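Local coordinates for pyroglutamyl-peptidase I (Fervidobacterium islandicum, PDB 6LTQ), which probably acts as a thermophilic peptidase that hydrolyses an N-terminal pyroglutamyl (pyrrolidone carboxyl) residue from peptides, at residues Ser49-Ile54 with Lys71-Asp76; Val65-Tyr70 with Leu164-Val169; Gly26-Asn31 with Pro185-Thr190. All blocks are in the same frame, centred on the assembly; numbering follows the deposited sequence.

Contact 1 of 3, residues Ser49-Ile54 with Lys71-Asp76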
loop_
_atom_site.group_PDB
_atom_site.type_symbol
_atom_site.label_atom_id
_atom_site.label_comp_id
_atom_site.label_asym_id
_atom_site.label_seq_id
_atom_site.Cartn_x
_atom_site.Cartn_y
_atom_site.Cartn_z
ATOM N N SER D 49 7.548 0.249 -39.225
ATOM C CA SER D 49 6.891 1.464 -39.686
ATOM C C SER D 49 5.987 1.939 -38.557
ATOM O O SER D 49 4.922 1.358 -38.316
ATOM C CB SER D 49 6.108 1.218 -40.974
ATOM O OG SER D 49 6.782 0.289 -41.811
ATOM N N LEU D 50 6.406 2.991 -37.869
ATOM C CA LEU D 50 5.745 3.420 -36.649
ATOM C C LEU D 50 4.648 4.425 -36.963
ATOM O O LEU D 50 4.925 5.508 -37.487
ATOM C CB LEU D 50 6.751 4.037 -35.683
ATOM C CG LEU D 50 6.159 4.448 -34.335
ATOM C CD1 LEU D 50 5.594 3.243 -33.620
ATOM C CD2 LEU D 50 7.228 5.114 -33.492
ATOM N N HIS D 51 3.413 4.067 -36.636
ATOM C CA HIS D 51 2.283 4.986 -36.595
ATOM C C HIS D 51 2.031 5.435 -35.163
ATOM O O HIS D 51 2.207 4.666 -34.214
ATOM C CB HIS D 51 1.011 4.326 -37.122
ATOM C CG HIS D 51 1.133 3.772 -38.506
ATOM N ND1 HIS D 51 0.367 4.232 -39.558
ATOM C CD2 HIS D 51 1.916 2.787 -39.008
ATOM C CE1 HIS D 51 0.673 3.550 -40.648
ATOM N NE2 HIS D 51 1.609 2.670 -40.342
ATOM N N THR D 52 1.600 6.678 -35.006
ATOM C CA THR D 52 1.232 7.183 -33.693
ATOM C C THR D 52 -0.169 7.771 -33.733
ATOM O O THR D 52 -0.646 8.210 -34.785
ATOM C CB THR D 52 2.219 8.235 -33.174
ATOM O OG1 THR D 52 2.251 9.360 -34.064
ATOM C CG2 THR D 52 3.620 7.622 -33.033
ATOM N N LEU D 53 -0.834 7.761 -32.578
ATOM C CA LEU D 53 -2.194 8.270 -32.497
ATOM C C LEU D 53 -2.522 8.576 -31.045
ATOM O O LEU D 53 -2.299 7.731 -30.176
ATOM C CB LEU D 53 -3.178 7.251 -33.082
ATOM C CG LEU D 53 -4.646 7.620 -32.897
ATOM C CD1 LEU D 53 -4.962 8.845 -33.748
ATOM C CD2 LEU D 53 -5.508 6.457 -33.359
ATOM N N ILE D 54 -3.044 9.771 -30.787
ATOM C CA ILE D 54 -3.536 10.148 -29.468
ATOM C C ILE D 54 -5.050 9.986 -29.459
ATOM O O ILE D 54 -5.747 10.504 -30.343
ATOM C CB ILE D 54 -3.130 11.584 -29.105
ATOM C CG1 ILE D 54 -1.613 11.746 -29.186
ATOM C CG2 ILE D 54 -3.636 11.945 -27.717
ATOM C CD1 ILE D 54 -0.860 10.820 -28.274
ATOM N N LYS D 71 -9.416 1.584 -39.976
ATOM C CA LYS D 71 -9.842 1.510 -41.371
ATOM C C LYS D 71 -8.910 2.225 -42.331
ATOM O O LYS D 71 -8.731 1.754 -43.457
ATOM C CB LYS D 71 -11.273 1.914 -41.664
ATOM C CG LYS D 71 -11.514 0.877 -42.754
ATOM C CD LYS D 71 -12.743 0.242 -43.214
ATOM C CE LYS D 71 -14.041 0.968 -43.329
ATOM N NZ LYS D 71 -14.771 -0.129 -44.137
ATOM N N THR D 72 -8.234 3.279 -41.930
ATOM C CA THR D 72 -7.516 4.017 -42.965
ATOM C C THR D 72 -6.024 3.666 -43.071
ATOM O O THR D 72 -5.323 4.224 -43.928
ATOM C CB THR D 72 -7.772 5.523 -42.780
ATOM O OG1 THR D 72 -7.369 5.921 -41.466
ATOM C CG2 THR D 72 -9.298 5.755 -42.923
ATOM N N ASN D 73 -5.526 2.750 -42.238
ATOM C CA ASN D 73 -4.139 2.298 -42.283
ATOM C C ASN D 73 -4.079 0.813 -41.936
ATOM O O ASN D 73 -4.967 0.286 -41.258
ATOM C CB ASN D 73 -3.248 3.100 -41.325
ATOM C CG ASN D 73 -3.504 4.604 -41.393
ATOM O OD1 ASN D 73 -4.482 5.112 -40.826
ATOM N ND2 ASN D 73 -2.613 5.326 -42.071
ATOM N N ASN D 74 -3.027 0.140 -42.408
ATOM C CA ASN D 74 -2.788 -1.267 -42.097
ATOM C C ASN D 74 -1.810 -1.370 -40.931
ATOM O O ASN D 74 -0.696 -0.842 -41.009
ATOM C CB ASN D 74 -2.240 -2.033 -43.299
ATOM C CG ASN D 74 -2.276 -3.545 -43.084
ATOM O OD1 ASN D 74 -2.893 -4.028 -42.134
ATOM N ND2 ASN D 74 -1.614 -4.295 -43.965
ATOM N N ILE D 75 -2.219 -2.072 -39.871
ATOM C CA ILE D 75 -1.468 -2.155 -38.618
ATOM C C ILE D 75 -1.251 -3.619 -38.268
ATOM O O ILE D 75 -2.216 -4.389 -38.192
ATOM C CB ILE D 75 -2.215 -1.458 -37.460
ATOM C CG1 ILE D 75 -2.448 0.027 -37.747
ATOM C CG2 ILE D 75 -1.488 -1.688 -36.120
ATOM C CD1 ILE D 75 -1.173 0.818 -38.053
ATOM N N ASP D 76 0.003 -4.003 -38.030
ATOM C CA ASP D 76 0.300 -5.347 -37.536
ATOM C C ASP D 76 0.229 -5.487 -36.006
ATOM O O ASP D 76 -0.233 -6.521 -35.502
ATOM C CB ASP D 76 1.682 -5.791 -37.982
ATOM C CG ASP D 76 1.818 -5.818 -39.488
ATOM O OD1 ASP D 76 2.892 -5.421 -39.991
ATOM O OD2 ASP D 76 0.837 -6.212 -40.163
#

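Contact 2 of 3, residues Val65-Tyr70 with Leu164-Val169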
loop_
_atom_site.group_PDB
_atom_site.type_symbol
_atom_site.label_atom_id
_atom_site.label_comp_id
_atom_site.label_asym_id
_atom_site.label_seq_id
_atom_site.Cartn_x
_atom_site.Cartn_y
_atom_site.Cartn_z
ATOM N N VAL D 65 -12.404 6.892 -32.963
ATOM C CA VAL D 65 -11.137 7.408 -33.479
ATOM C C VAL D 65 -10.193 6.257 -33.791
ATOM O O VAL D 65 -9.571 6.224 -34.855
ATOM C CB VAL D 65 -10.506 8.403 -32.488
ATOM C CG1 VAL D 65 -9.128 8.830 -32.967
ATOM C CG2 VAL D 65 -11.418 9.616 -32.262
ATOM N N LEU D 66 -10.090 5.274 -32.884
ATOM C CA LEU D 66 -9.212 4.129 -33.137
ATOM C C LEU D 66 -9.696 3.313 -34.326
ATOM O O LEU D 66 -8.888 2.865 -35.151
ATOM C CB LEU D 66 -9.114 3.230 -31.894
ATOM C CG LEU D 66 -8.231 1.975 -32.036
ATOM C CD1 LEU D 66 -6.771 2.317 -32.344
ATOM C CD2 LEU D 66 -8.297 1.070 -30.788
ATOM N N GLU D 67 -11.006 3.055 -34.402
ATOM C CA GLU D 67 -11.528 2.314 -35.544
ATOM C C GLU D 67 -11.271 3.075 -36.837
ATOM O O GLU D 67 -10.887 2.479 -37.850
ATOM C CB GLU D 67 -13.026 2.043 -35.371
ATOM C CG GLU D 67 -13.668 1.284 -36.539
ATOM C CD GLU D 67 -12.982 -0.039 -36.850
ATOM O OE1 GLU D 67 -12.359 -0.632 -35.947
ATOM O OE2 GLU D 67 -13.070 -0.496 -38.007
ATOM N N GLU D 68 -11.432 4.403 -36.795
ATOM C CA GLU D 68 -11.207 5.222 -37.980
ATOM C C GLU D 68 -9.773 5.078 -38.456
ATOM O O GLU D 68 -9.519 4.976 -39.662
ATOM C CB GLU D 68 -11.527 6.686 -37.643
ATOM C CG GLU D 68 -11.224 7.731 -38.720
ATOM C CD GLU D 68 -11.417 9.182 -38.224
ATOM O OE1 GLU D 68 -10.907 9.543 -37.132
ATOM O OE2 GLU D 68 -12.093 9.965 -38.928
ATOM N N TYR D 69 -8.826 4.984 -37.516
ATOM C CA TYR D 69 -7.437 4.772 -37.909
ATOM C C TYR D 69 -7.233 3.362 -38.423
ATOM O O TYR D 69 -6.513 3.156 -39.407
ATOM C CB TYR D 69 -6.470 5.043 -36.758
ATOM C CG TYR D 69 -5.064 5.293 -37.262
ATOM C CD1 TYR D 69 -4.208 4.240 -37.580
ATOM C CD2 TYR D 69 -4.610 6.590 -37.461
ATOM C CE1 TYR D 69 -2.920 4.480 -38.068
ATOM C CE2 TYR D 69 -3.338 6.840 -37.947
ATOM C CZ TYR D 69 -2.495 5.788 -38.251
ATOM O OH TYR D 69 -1.225 6.058 -38.735
ATOM N N TYR D 70 -7.844 2.370 -37.766
ATOM C CA TYR D 70 -7.719 1.007 -38.270
ATOM C C TYR D 70 -8.291 0.893 -39.679
ATOM O O TYR D 70 -7.748 0.136 -40.499
ATOM C CB TYR D 70 -8.408 -0.003 -37.339
ATOM C CG TYR D 70 -7.596 -0.497 -36.151
ATOM C CD1 TYR D 70 -6.251 -0.860 -36.273
ATOM C CD2 TYR D 70 -8.195 -0.608 -34.906
ATOM C CE1 TYR D 70 -5.524 -1.311 -35.167
ATOM C CE2 TYR D 70 -7.480 -1.056 -33.800
ATOM C CZ TYR D 70 -6.153 -1.406 -33.931
ATOM O OH TYR D 70 -5.468 -1.846 -32.813
ATOM N N LEU D 164 -8.034 -6.323 -29.196
ATOM C CA LEU D 164 -7.881 -7.772 -29.174
ATOM C C LEU D 164 -9.096 -8.463 -29.795
ATOM O O LEU D 164 -8.946 -9.506 -30.440
ATOM C CB LEU D 164 -7.630 -8.264 -27.737
ATOM C CG LEU D 164 -6.208 -8.012 -27.173
ATOM C CD1 LEU D 164 -6.138 -8.327 -25.642
ATOM C CD2 LEU D 164 -5.168 -8.825 -27.875
ATOM N N HIS D 165 -10.294 -7.901 -29.617
ATOM C CA HIS D 165 -11.479 -8.470 -30.259
ATOM C C HIS D 165 -11.434 -8.291 -31.775
ATOM O O HIS D 165 -11.679 -9.242 -32.526
ATOM C CB HIS D 165 -12.745 -7.837 -29.705
ATOM C CG HIS D 165 -13.995 -8.370 -30.334
ATOM N ND1 HIS D 165 -14.305 -9.714 -30.345
ATOM C CD2 HIS D 165 -15.007 -7.744 -30.983
ATOM C CE1 HIS D 165 -15.459 -9.892 -30.966
ATOM N NE2 HIS D 165 -15.905 -8.712 -31.364
ATOM N N ARG D 166 -11.143 -7.069 -32.240
ATOM C CA ARG D 166 -10.996 -6.835 -33.674
ATOM C C ARG D 166 -9.928 -7.748 -34.259
ATOM O O ARG D 166 -10.076 -8.256 -35.378
ATOM C CB ARG D 166 -10.647 -5.372 -33.939
ATOM C CG ARG D 166 -10.825 -4.946 -35.408
ATOM C CD ARG D 166 -10.204 -3.578 -35.660
ATOM N NE ARG D 166 -10.750 -2.903 -36.841
ATOM C CZ ARG D 166 -10.378 -3.165 -38.093
ATOM N NH1 ARG D 166 -10.928 -2.488 -39.099
ATOM N NH2 ARG D 166 -9.463 -4.102 -38.342
ATOM N N SER D 167 -8.853 -7.978 -33.500
ATOM C CA SER D 167 -7.809 -8.899 -33.933
ATOM C C SER D 167 -8.346 -10.319 -34.059
ATOM O O SER D 167 -7.992 -11.043 -35.001
ATOM C CB SER D 167 -6.649 -8.888 -32.939
ATOM O OG SER D 167 -5.699 -9.890 -33.268
ATOM N N ASN D 168 -9.220 -10.737 -33.134
ATOM C CA ASN D 168 -9.694 -12.116 -33.194
ATOM C C ASN D 168 -10.615 -12.324 -34.395
ATOM O O ASN D 168 -10.567 -13.372 -35.048
ATOM C CB ASN D 168 -10.400 -12.501 -31.892
ATOM C CG ASN D 168 -10.920 -13.945 -31.910
ATOM O OD1 ASN D 168 -12.103 -14.190 -31.692
ATOM N ND2 ASN D 168 -10.025 -14.902 -32.147
ATOM N N VAL D 169 -11.475 -11.353 -34.686
ATOM C CA VAL D 169 -12.469 -11.558 -35.726
ATOM C C VAL D 169 -11.956 -11.169 -37.114
ATOM O O VAL D 169 -12.353 -11.789 -38.105
ATOM C CB VAL D 169 -13.764 -10.815 -35.370
ATOM C CG1 VAL D 169 -14.309 -11.368 -34.076
ATOM C CG2 VAL D 169 -13.520 -9.332 -35.238
#

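Contact 3 of 3, residues Gly26-Asn31 with Pro185-Thr190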
loop_
_atom_site.group_PDB
_atom_site.type_symbol
_atom_site.label_atom_id
_atom_site.label_comp_id
_atom_site.label_asym_id
_atom_site.label_seq_id
_atom_site.Cartn_x
_atom_site.Cartn_y
_atom_site.Cartn_z
ATOM N N GLY D 26 -9.235 13.539 -15.799
ATOM C CA GLY D 26 -9.314 13.485 -14.349
ATOM C C GLY D 26 -8.682 14.658 -13.634
ATOM O O GLY D 26 -8.238 14.513 -12.491
ATOM N N GLY D 27 -8.606 15.817 -14.283
ATOM C CA GLY D 27 -8.002 16.979 -13.679
ATOM C C GLY D 27 -6.517 17.133 -13.919
ATOM O O GLY D 27 -5.943 18.151 -13.507
ATOM N N GLU D 28 -5.867 16.161 -14.551
ATOM C CA GLU D 28 -4.456 16.310 -14.881
ATOM C C GLU D 28 -4.282 17.236 -16.080
ATOM O O GLU D 28 -5.151 17.328 -16.947
ATOM C CB GLU D 28 -3.827 14.942 -15.171
ATOM C CG GLU D 28 -3.882 13.961 -13.988
ATOM C CD GLU D 28 -2.976 14.375 -12.823
ATOM O OE1 GLU D 28 -1.941 15.047 -13.066
ATOM O OE2 GLU D 28 -3.306 14.031 -11.659
ATOM N N LYS D 29 -3.142 17.923 -16.132
ATOM C CA LYS D 29 -2.817 18.742 -17.294
ATOM C C LYS D 29 -1.930 18.014 -18.291
ATOM O O LYS D 29 -1.688 18.530 -19.384
ATOM C CB LYS D 29 -2.148 20.053 -16.860
ATOM C CG LYS D 29 -1.345 19.954 -15.569
ATOM C CD LYS D 29 -0.819 21.317 -15.116
ATOM C CE LYS D 29 0.382 21.757 -15.943
ATOM N NZ LYS D 29 1.239 22.744 -15.221
ATOM N N VAL D 30 -1.412 16.843 -17.930
ATOM C CA VAL D 30 -0.572 16.055 -18.816
ATOM C C VAL D 30 -0.971 14.587 -18.672
ATOM O O VAL D 30 -1.643 14.189 -17.719
ATOM C CB VAL D 30 0.934 16.248 -18.506
ATOM C CG1 VAL D 30 1.325 15.512 -17.234
ATOM C CG2 VAL D 30 1.772 15.775 -19.643
ATOM N N ASN D 31 -0.561 13.796 -19.642
ATOM C CA ASN D 31 -0.733 12.350 -19.605
ATOM C C ASN D 31 0.567 11.721 -20.085
ATOM O O ASN D 31 1.017 12.010 -21.203
ATOM C CB ASN D 31 -1.918 11.921 -20.476
ATOM C CG ASN D 31 -2.266 10.440 -20.316
ATOM O OD1 ASN D 31 -1.375 9.586 -20.204
ATOM N ND2 ASN D 31 -3.565 10.128 -20.352
ATOM N N PRO D 185 6.715 12.414 -12.381
ATOM C CA PRO D 185 6.982 13.109 -11.109
ATOM C C PRO D 185 6.256 14.446 -10.998
ATOM O O PRO D 185 5.735 14.777 -9.921
ATOM C CB PRO D 185 8.504 13.272 -11.114
ATOM C CG PRO D 185 8.995 12.157 -11.998
ATOM C CD PRO D 185 7.944 12.006 -13.077
ATOM N N GLU D 186 6.133 15.196 -12.099
ATOM C CA GLU D 186 5.431 16.479 -12.010
ATOM C C GLU D 186 3.959 16.314 -11.632
ATOM O O GLU D 186 3.373 17.214 -11.013
ATOM C CB GLU D 186 5.558 17.233 -13.328
ATOM C CG GLU D 186 4.897 16.526 -14.480
ATOM C CD GLU D 186 5.398 17.027 -15.809
ATOM O OE1 GLU D 186 4.708 17.882 -16.412
ATOM O OE2 GLU D 186 6.481 16.572 -16.240
ATOM N N GLN D 187 3.346 15.172 -11.973
ATOM C CA GLN D 187 1.951 14.936 -11.599
ATOM C C GLN D 187 1.804 14.616 -10.118
ATOM O O GLN D 187 0.740 14.861 -9.538
ATOM C CB GLN D 187 1.348 13.784 -12.415
ATOM C CG GLN D 187 1.328 14.047 -13.926
ATOM C CD GLN D 187 0.796 12.870 -14.727
ATOM O OE1 GLN D 187 1.537 11.936 -15.035
ATOM N NE2 GLN D 187 -0.501 12.916 -15.074
ATOM N N VAL D 188 2.826 14.018 -9.503
ATOM C CA VAL D 188 2.735 13.757 -8.067
ATOM C C VAL D 188 3.114 15.003 -7.289
ATOM O O VAL D 188 2.584 15.248 -6.199
ATOM C CB VAL D 188 3.608 12.554 -7.674
ATOM C CG1 VAL D 188 3.671 12.368 -6.132
ATOM C CG2 VAL D 188 3.071 11.274 -8.342
ATOM N N ALA D 189 4.013 15.815 -7.840
ATOM C CA ALA D 189 4.480 16.995 -7.118
ATOM C C ALA D 189 3.349 17.977 -6.791
ATOM O O ALA D 189 3.483 18.757 -5.841
ATOM C CB ALA D 189 5.585 17.669 -7.922
ATOM N N THR D 190 2.241 17.941 -7.533
ATOM C CA THR D 190 1.092 18.824 -7.310
ATOM C C THR D 190 0.040 18.262 -6.354
ATOM O O THR D 190 -0.959 18.940 -6.089
ATOM C CB THR D 190 0.428 19.170 -8.644
ATOM O OG1 THR D 190 -0.121 17.984 -9.227
ATOM C CG2 THR D 190 1.452 19.761 -9.593
HETATM O O HOH W 1 -1.179 17.347 -11.495
#

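Contact 1 of 3, residues Ser49-Ile54 with Lys71-Asp76
His51 meets Ile75 where strand 48-55 faces the turn that leads from helix 59-72 into strand 77-83. Their CA atoms are 8.3 Å apart, so the side chains have to bridge the gap. The tight part is a CH-pi contact: Ile75 CD1 lies 3.8 Å from the centroid of the His51 ring and only 12° off the ring normal, and its distances to His51 CG and CD2 are both 3.8 Å. With chi2 at -56° CD1 is folded back beside CA instead of trailing anti to it, and the methyl ends over the middle of the face. Ile75 is buried and also packs on Leu18 of strand 15-22 and on Tyr69 and Tyr70 of the helix; Leu18 touches His51 as well. Strand 48-55, helix 59-72 and strand 77-83 form a beta-alpha-beta crossover, with strand 15-22 paired between the two strands, and the contact closes the return end of that connection. Toward solvent the packing is thinner. Asn73 CB stays 4.0 Å from His51 CE1, and the carbonyl Asn74 O, hydrogen-bonded with Ser16 OG and so held in the turn, stands 4.3 Å from His51 NE2, oblique to the ring; Asn74 itself is exposed. The polar hold on the imidazole comes from the helix, through a hydrogen bond between His51 ND1 and Tyr69 OH. With ND1 engaged and a methyl over one face, rotation of the ring is restricted from two directions, which implies an imidazole positioned by a polar anchor from the helix and an apolar cover from Ile75.

Contact 2 of 3, residues Val65-Tyr70 with Leu164-Val169
Glu67 and Arg166 are the nearest CA pair of two helical segments, 65-70 and 164-169, 9.4 Å apart; that spacing leaves room for long side chains to interlock. Arg166 crosses about half of it, extended from CG to NE with CG anti to the backbone N (chi1 -165°), and Glu67, bent at chi2 (56°), comes to meet it, so that the carboxylate is gripped side-on. Arg166 NE donates to Glu67 OE1 at 2.9 Å, with an N-H...O angle of 160°, and OE1 accepts through its syn lone pair. Arg166 NH1 reaches Glu67 OE2 at 3.1 Å. Both acceptors lie in the guanidinium plane, and the two planar groups are nearly coplanar, so this is a bidentate salt bridge. It joins helices 59-72 and 158-170 as neighbours in one helical layer of the alpha/beta/alpha sandwich. Tyr70 packs against the same arginine: its CB is 3.8 Å from Arg166 CZ, over one guanidinium face but offset toward the rim, while Tyr70 CD2 touches Arg166 CD at 3.7 Å. Outside the segments, Arg166 NH2 binds the carbonyl of Thr172, Glu67 OE1 also bonds to Tyr162 OH, and Tyr70 OH pairs with Ser163 OG.

Contact 3 of 3, residues Gly26-Asn31 with Pro185-Thr190
Gln187 reaches from the short helix 185-189 between Glu28 and Val30 of the loop that follows strand 15-22. Its chain is straight beyond CG (chi2 177°), which carries the amide across to the loop backbone. Gln187 NE2 donates to Glu28 OE1 at 3.3 Å with an N-H...O angle of 149°. This bond is long and bent, and the nitrogen approaches from above the carboxylate plane, the two flat groups being turned steeply against each other. Gln187 NE2 is also 3.1 Å from Val30 O, but the angle is too poor for a hydrogen bond. Val30 sets CG1 between its backbone N and carbonyl carbon (chi1 75°), aiming that methyl at the glutamine stem, 3.6 Å from Gln187 CG. Glu28, folded at chi2, presents OE1 to a water as well: the water donates to Glu28 OE1 at 2.9 Å and lies 2.6 Å from Thr190 OG1, bridging the two segments. Asn31 then N-caps helix 32-40. On the helix, Pro185 and Val188 pack on Pro144 of the second subunit. The Gln187 amide is further fixed by Leu184 N at OE1 and by Gln83 OE1 at NE2, and Glu28 OE2 forms a salt bridge with Lys191. Such a network settles which end of the amide is nitrogen, and the lysine probably helps keep Glu28 ionised as the acceptor for both amide and water.

Overall arrangement
Contacts 1 and 2 both use helix 59-72 and touch directly, with centres about 11 Å apart: Leu53 of the strand packs on Tyr69 of the helix. Contact 3 stands apart, its centre about 28 Å and about 30 Å from the centres of contacts 1 and 2, on the opposite side of the chain's centre from contact 2. All three are partly buried. Chemistry follows place: contact 1, between strand and turn, relies on a methyl over a ring; contact 2, between two helices, on a paired charge; contact 3, between a loop and a short helix beside a second subunit, on an amide, a carboxylate and water. No other chain touches contacts 1 and 2.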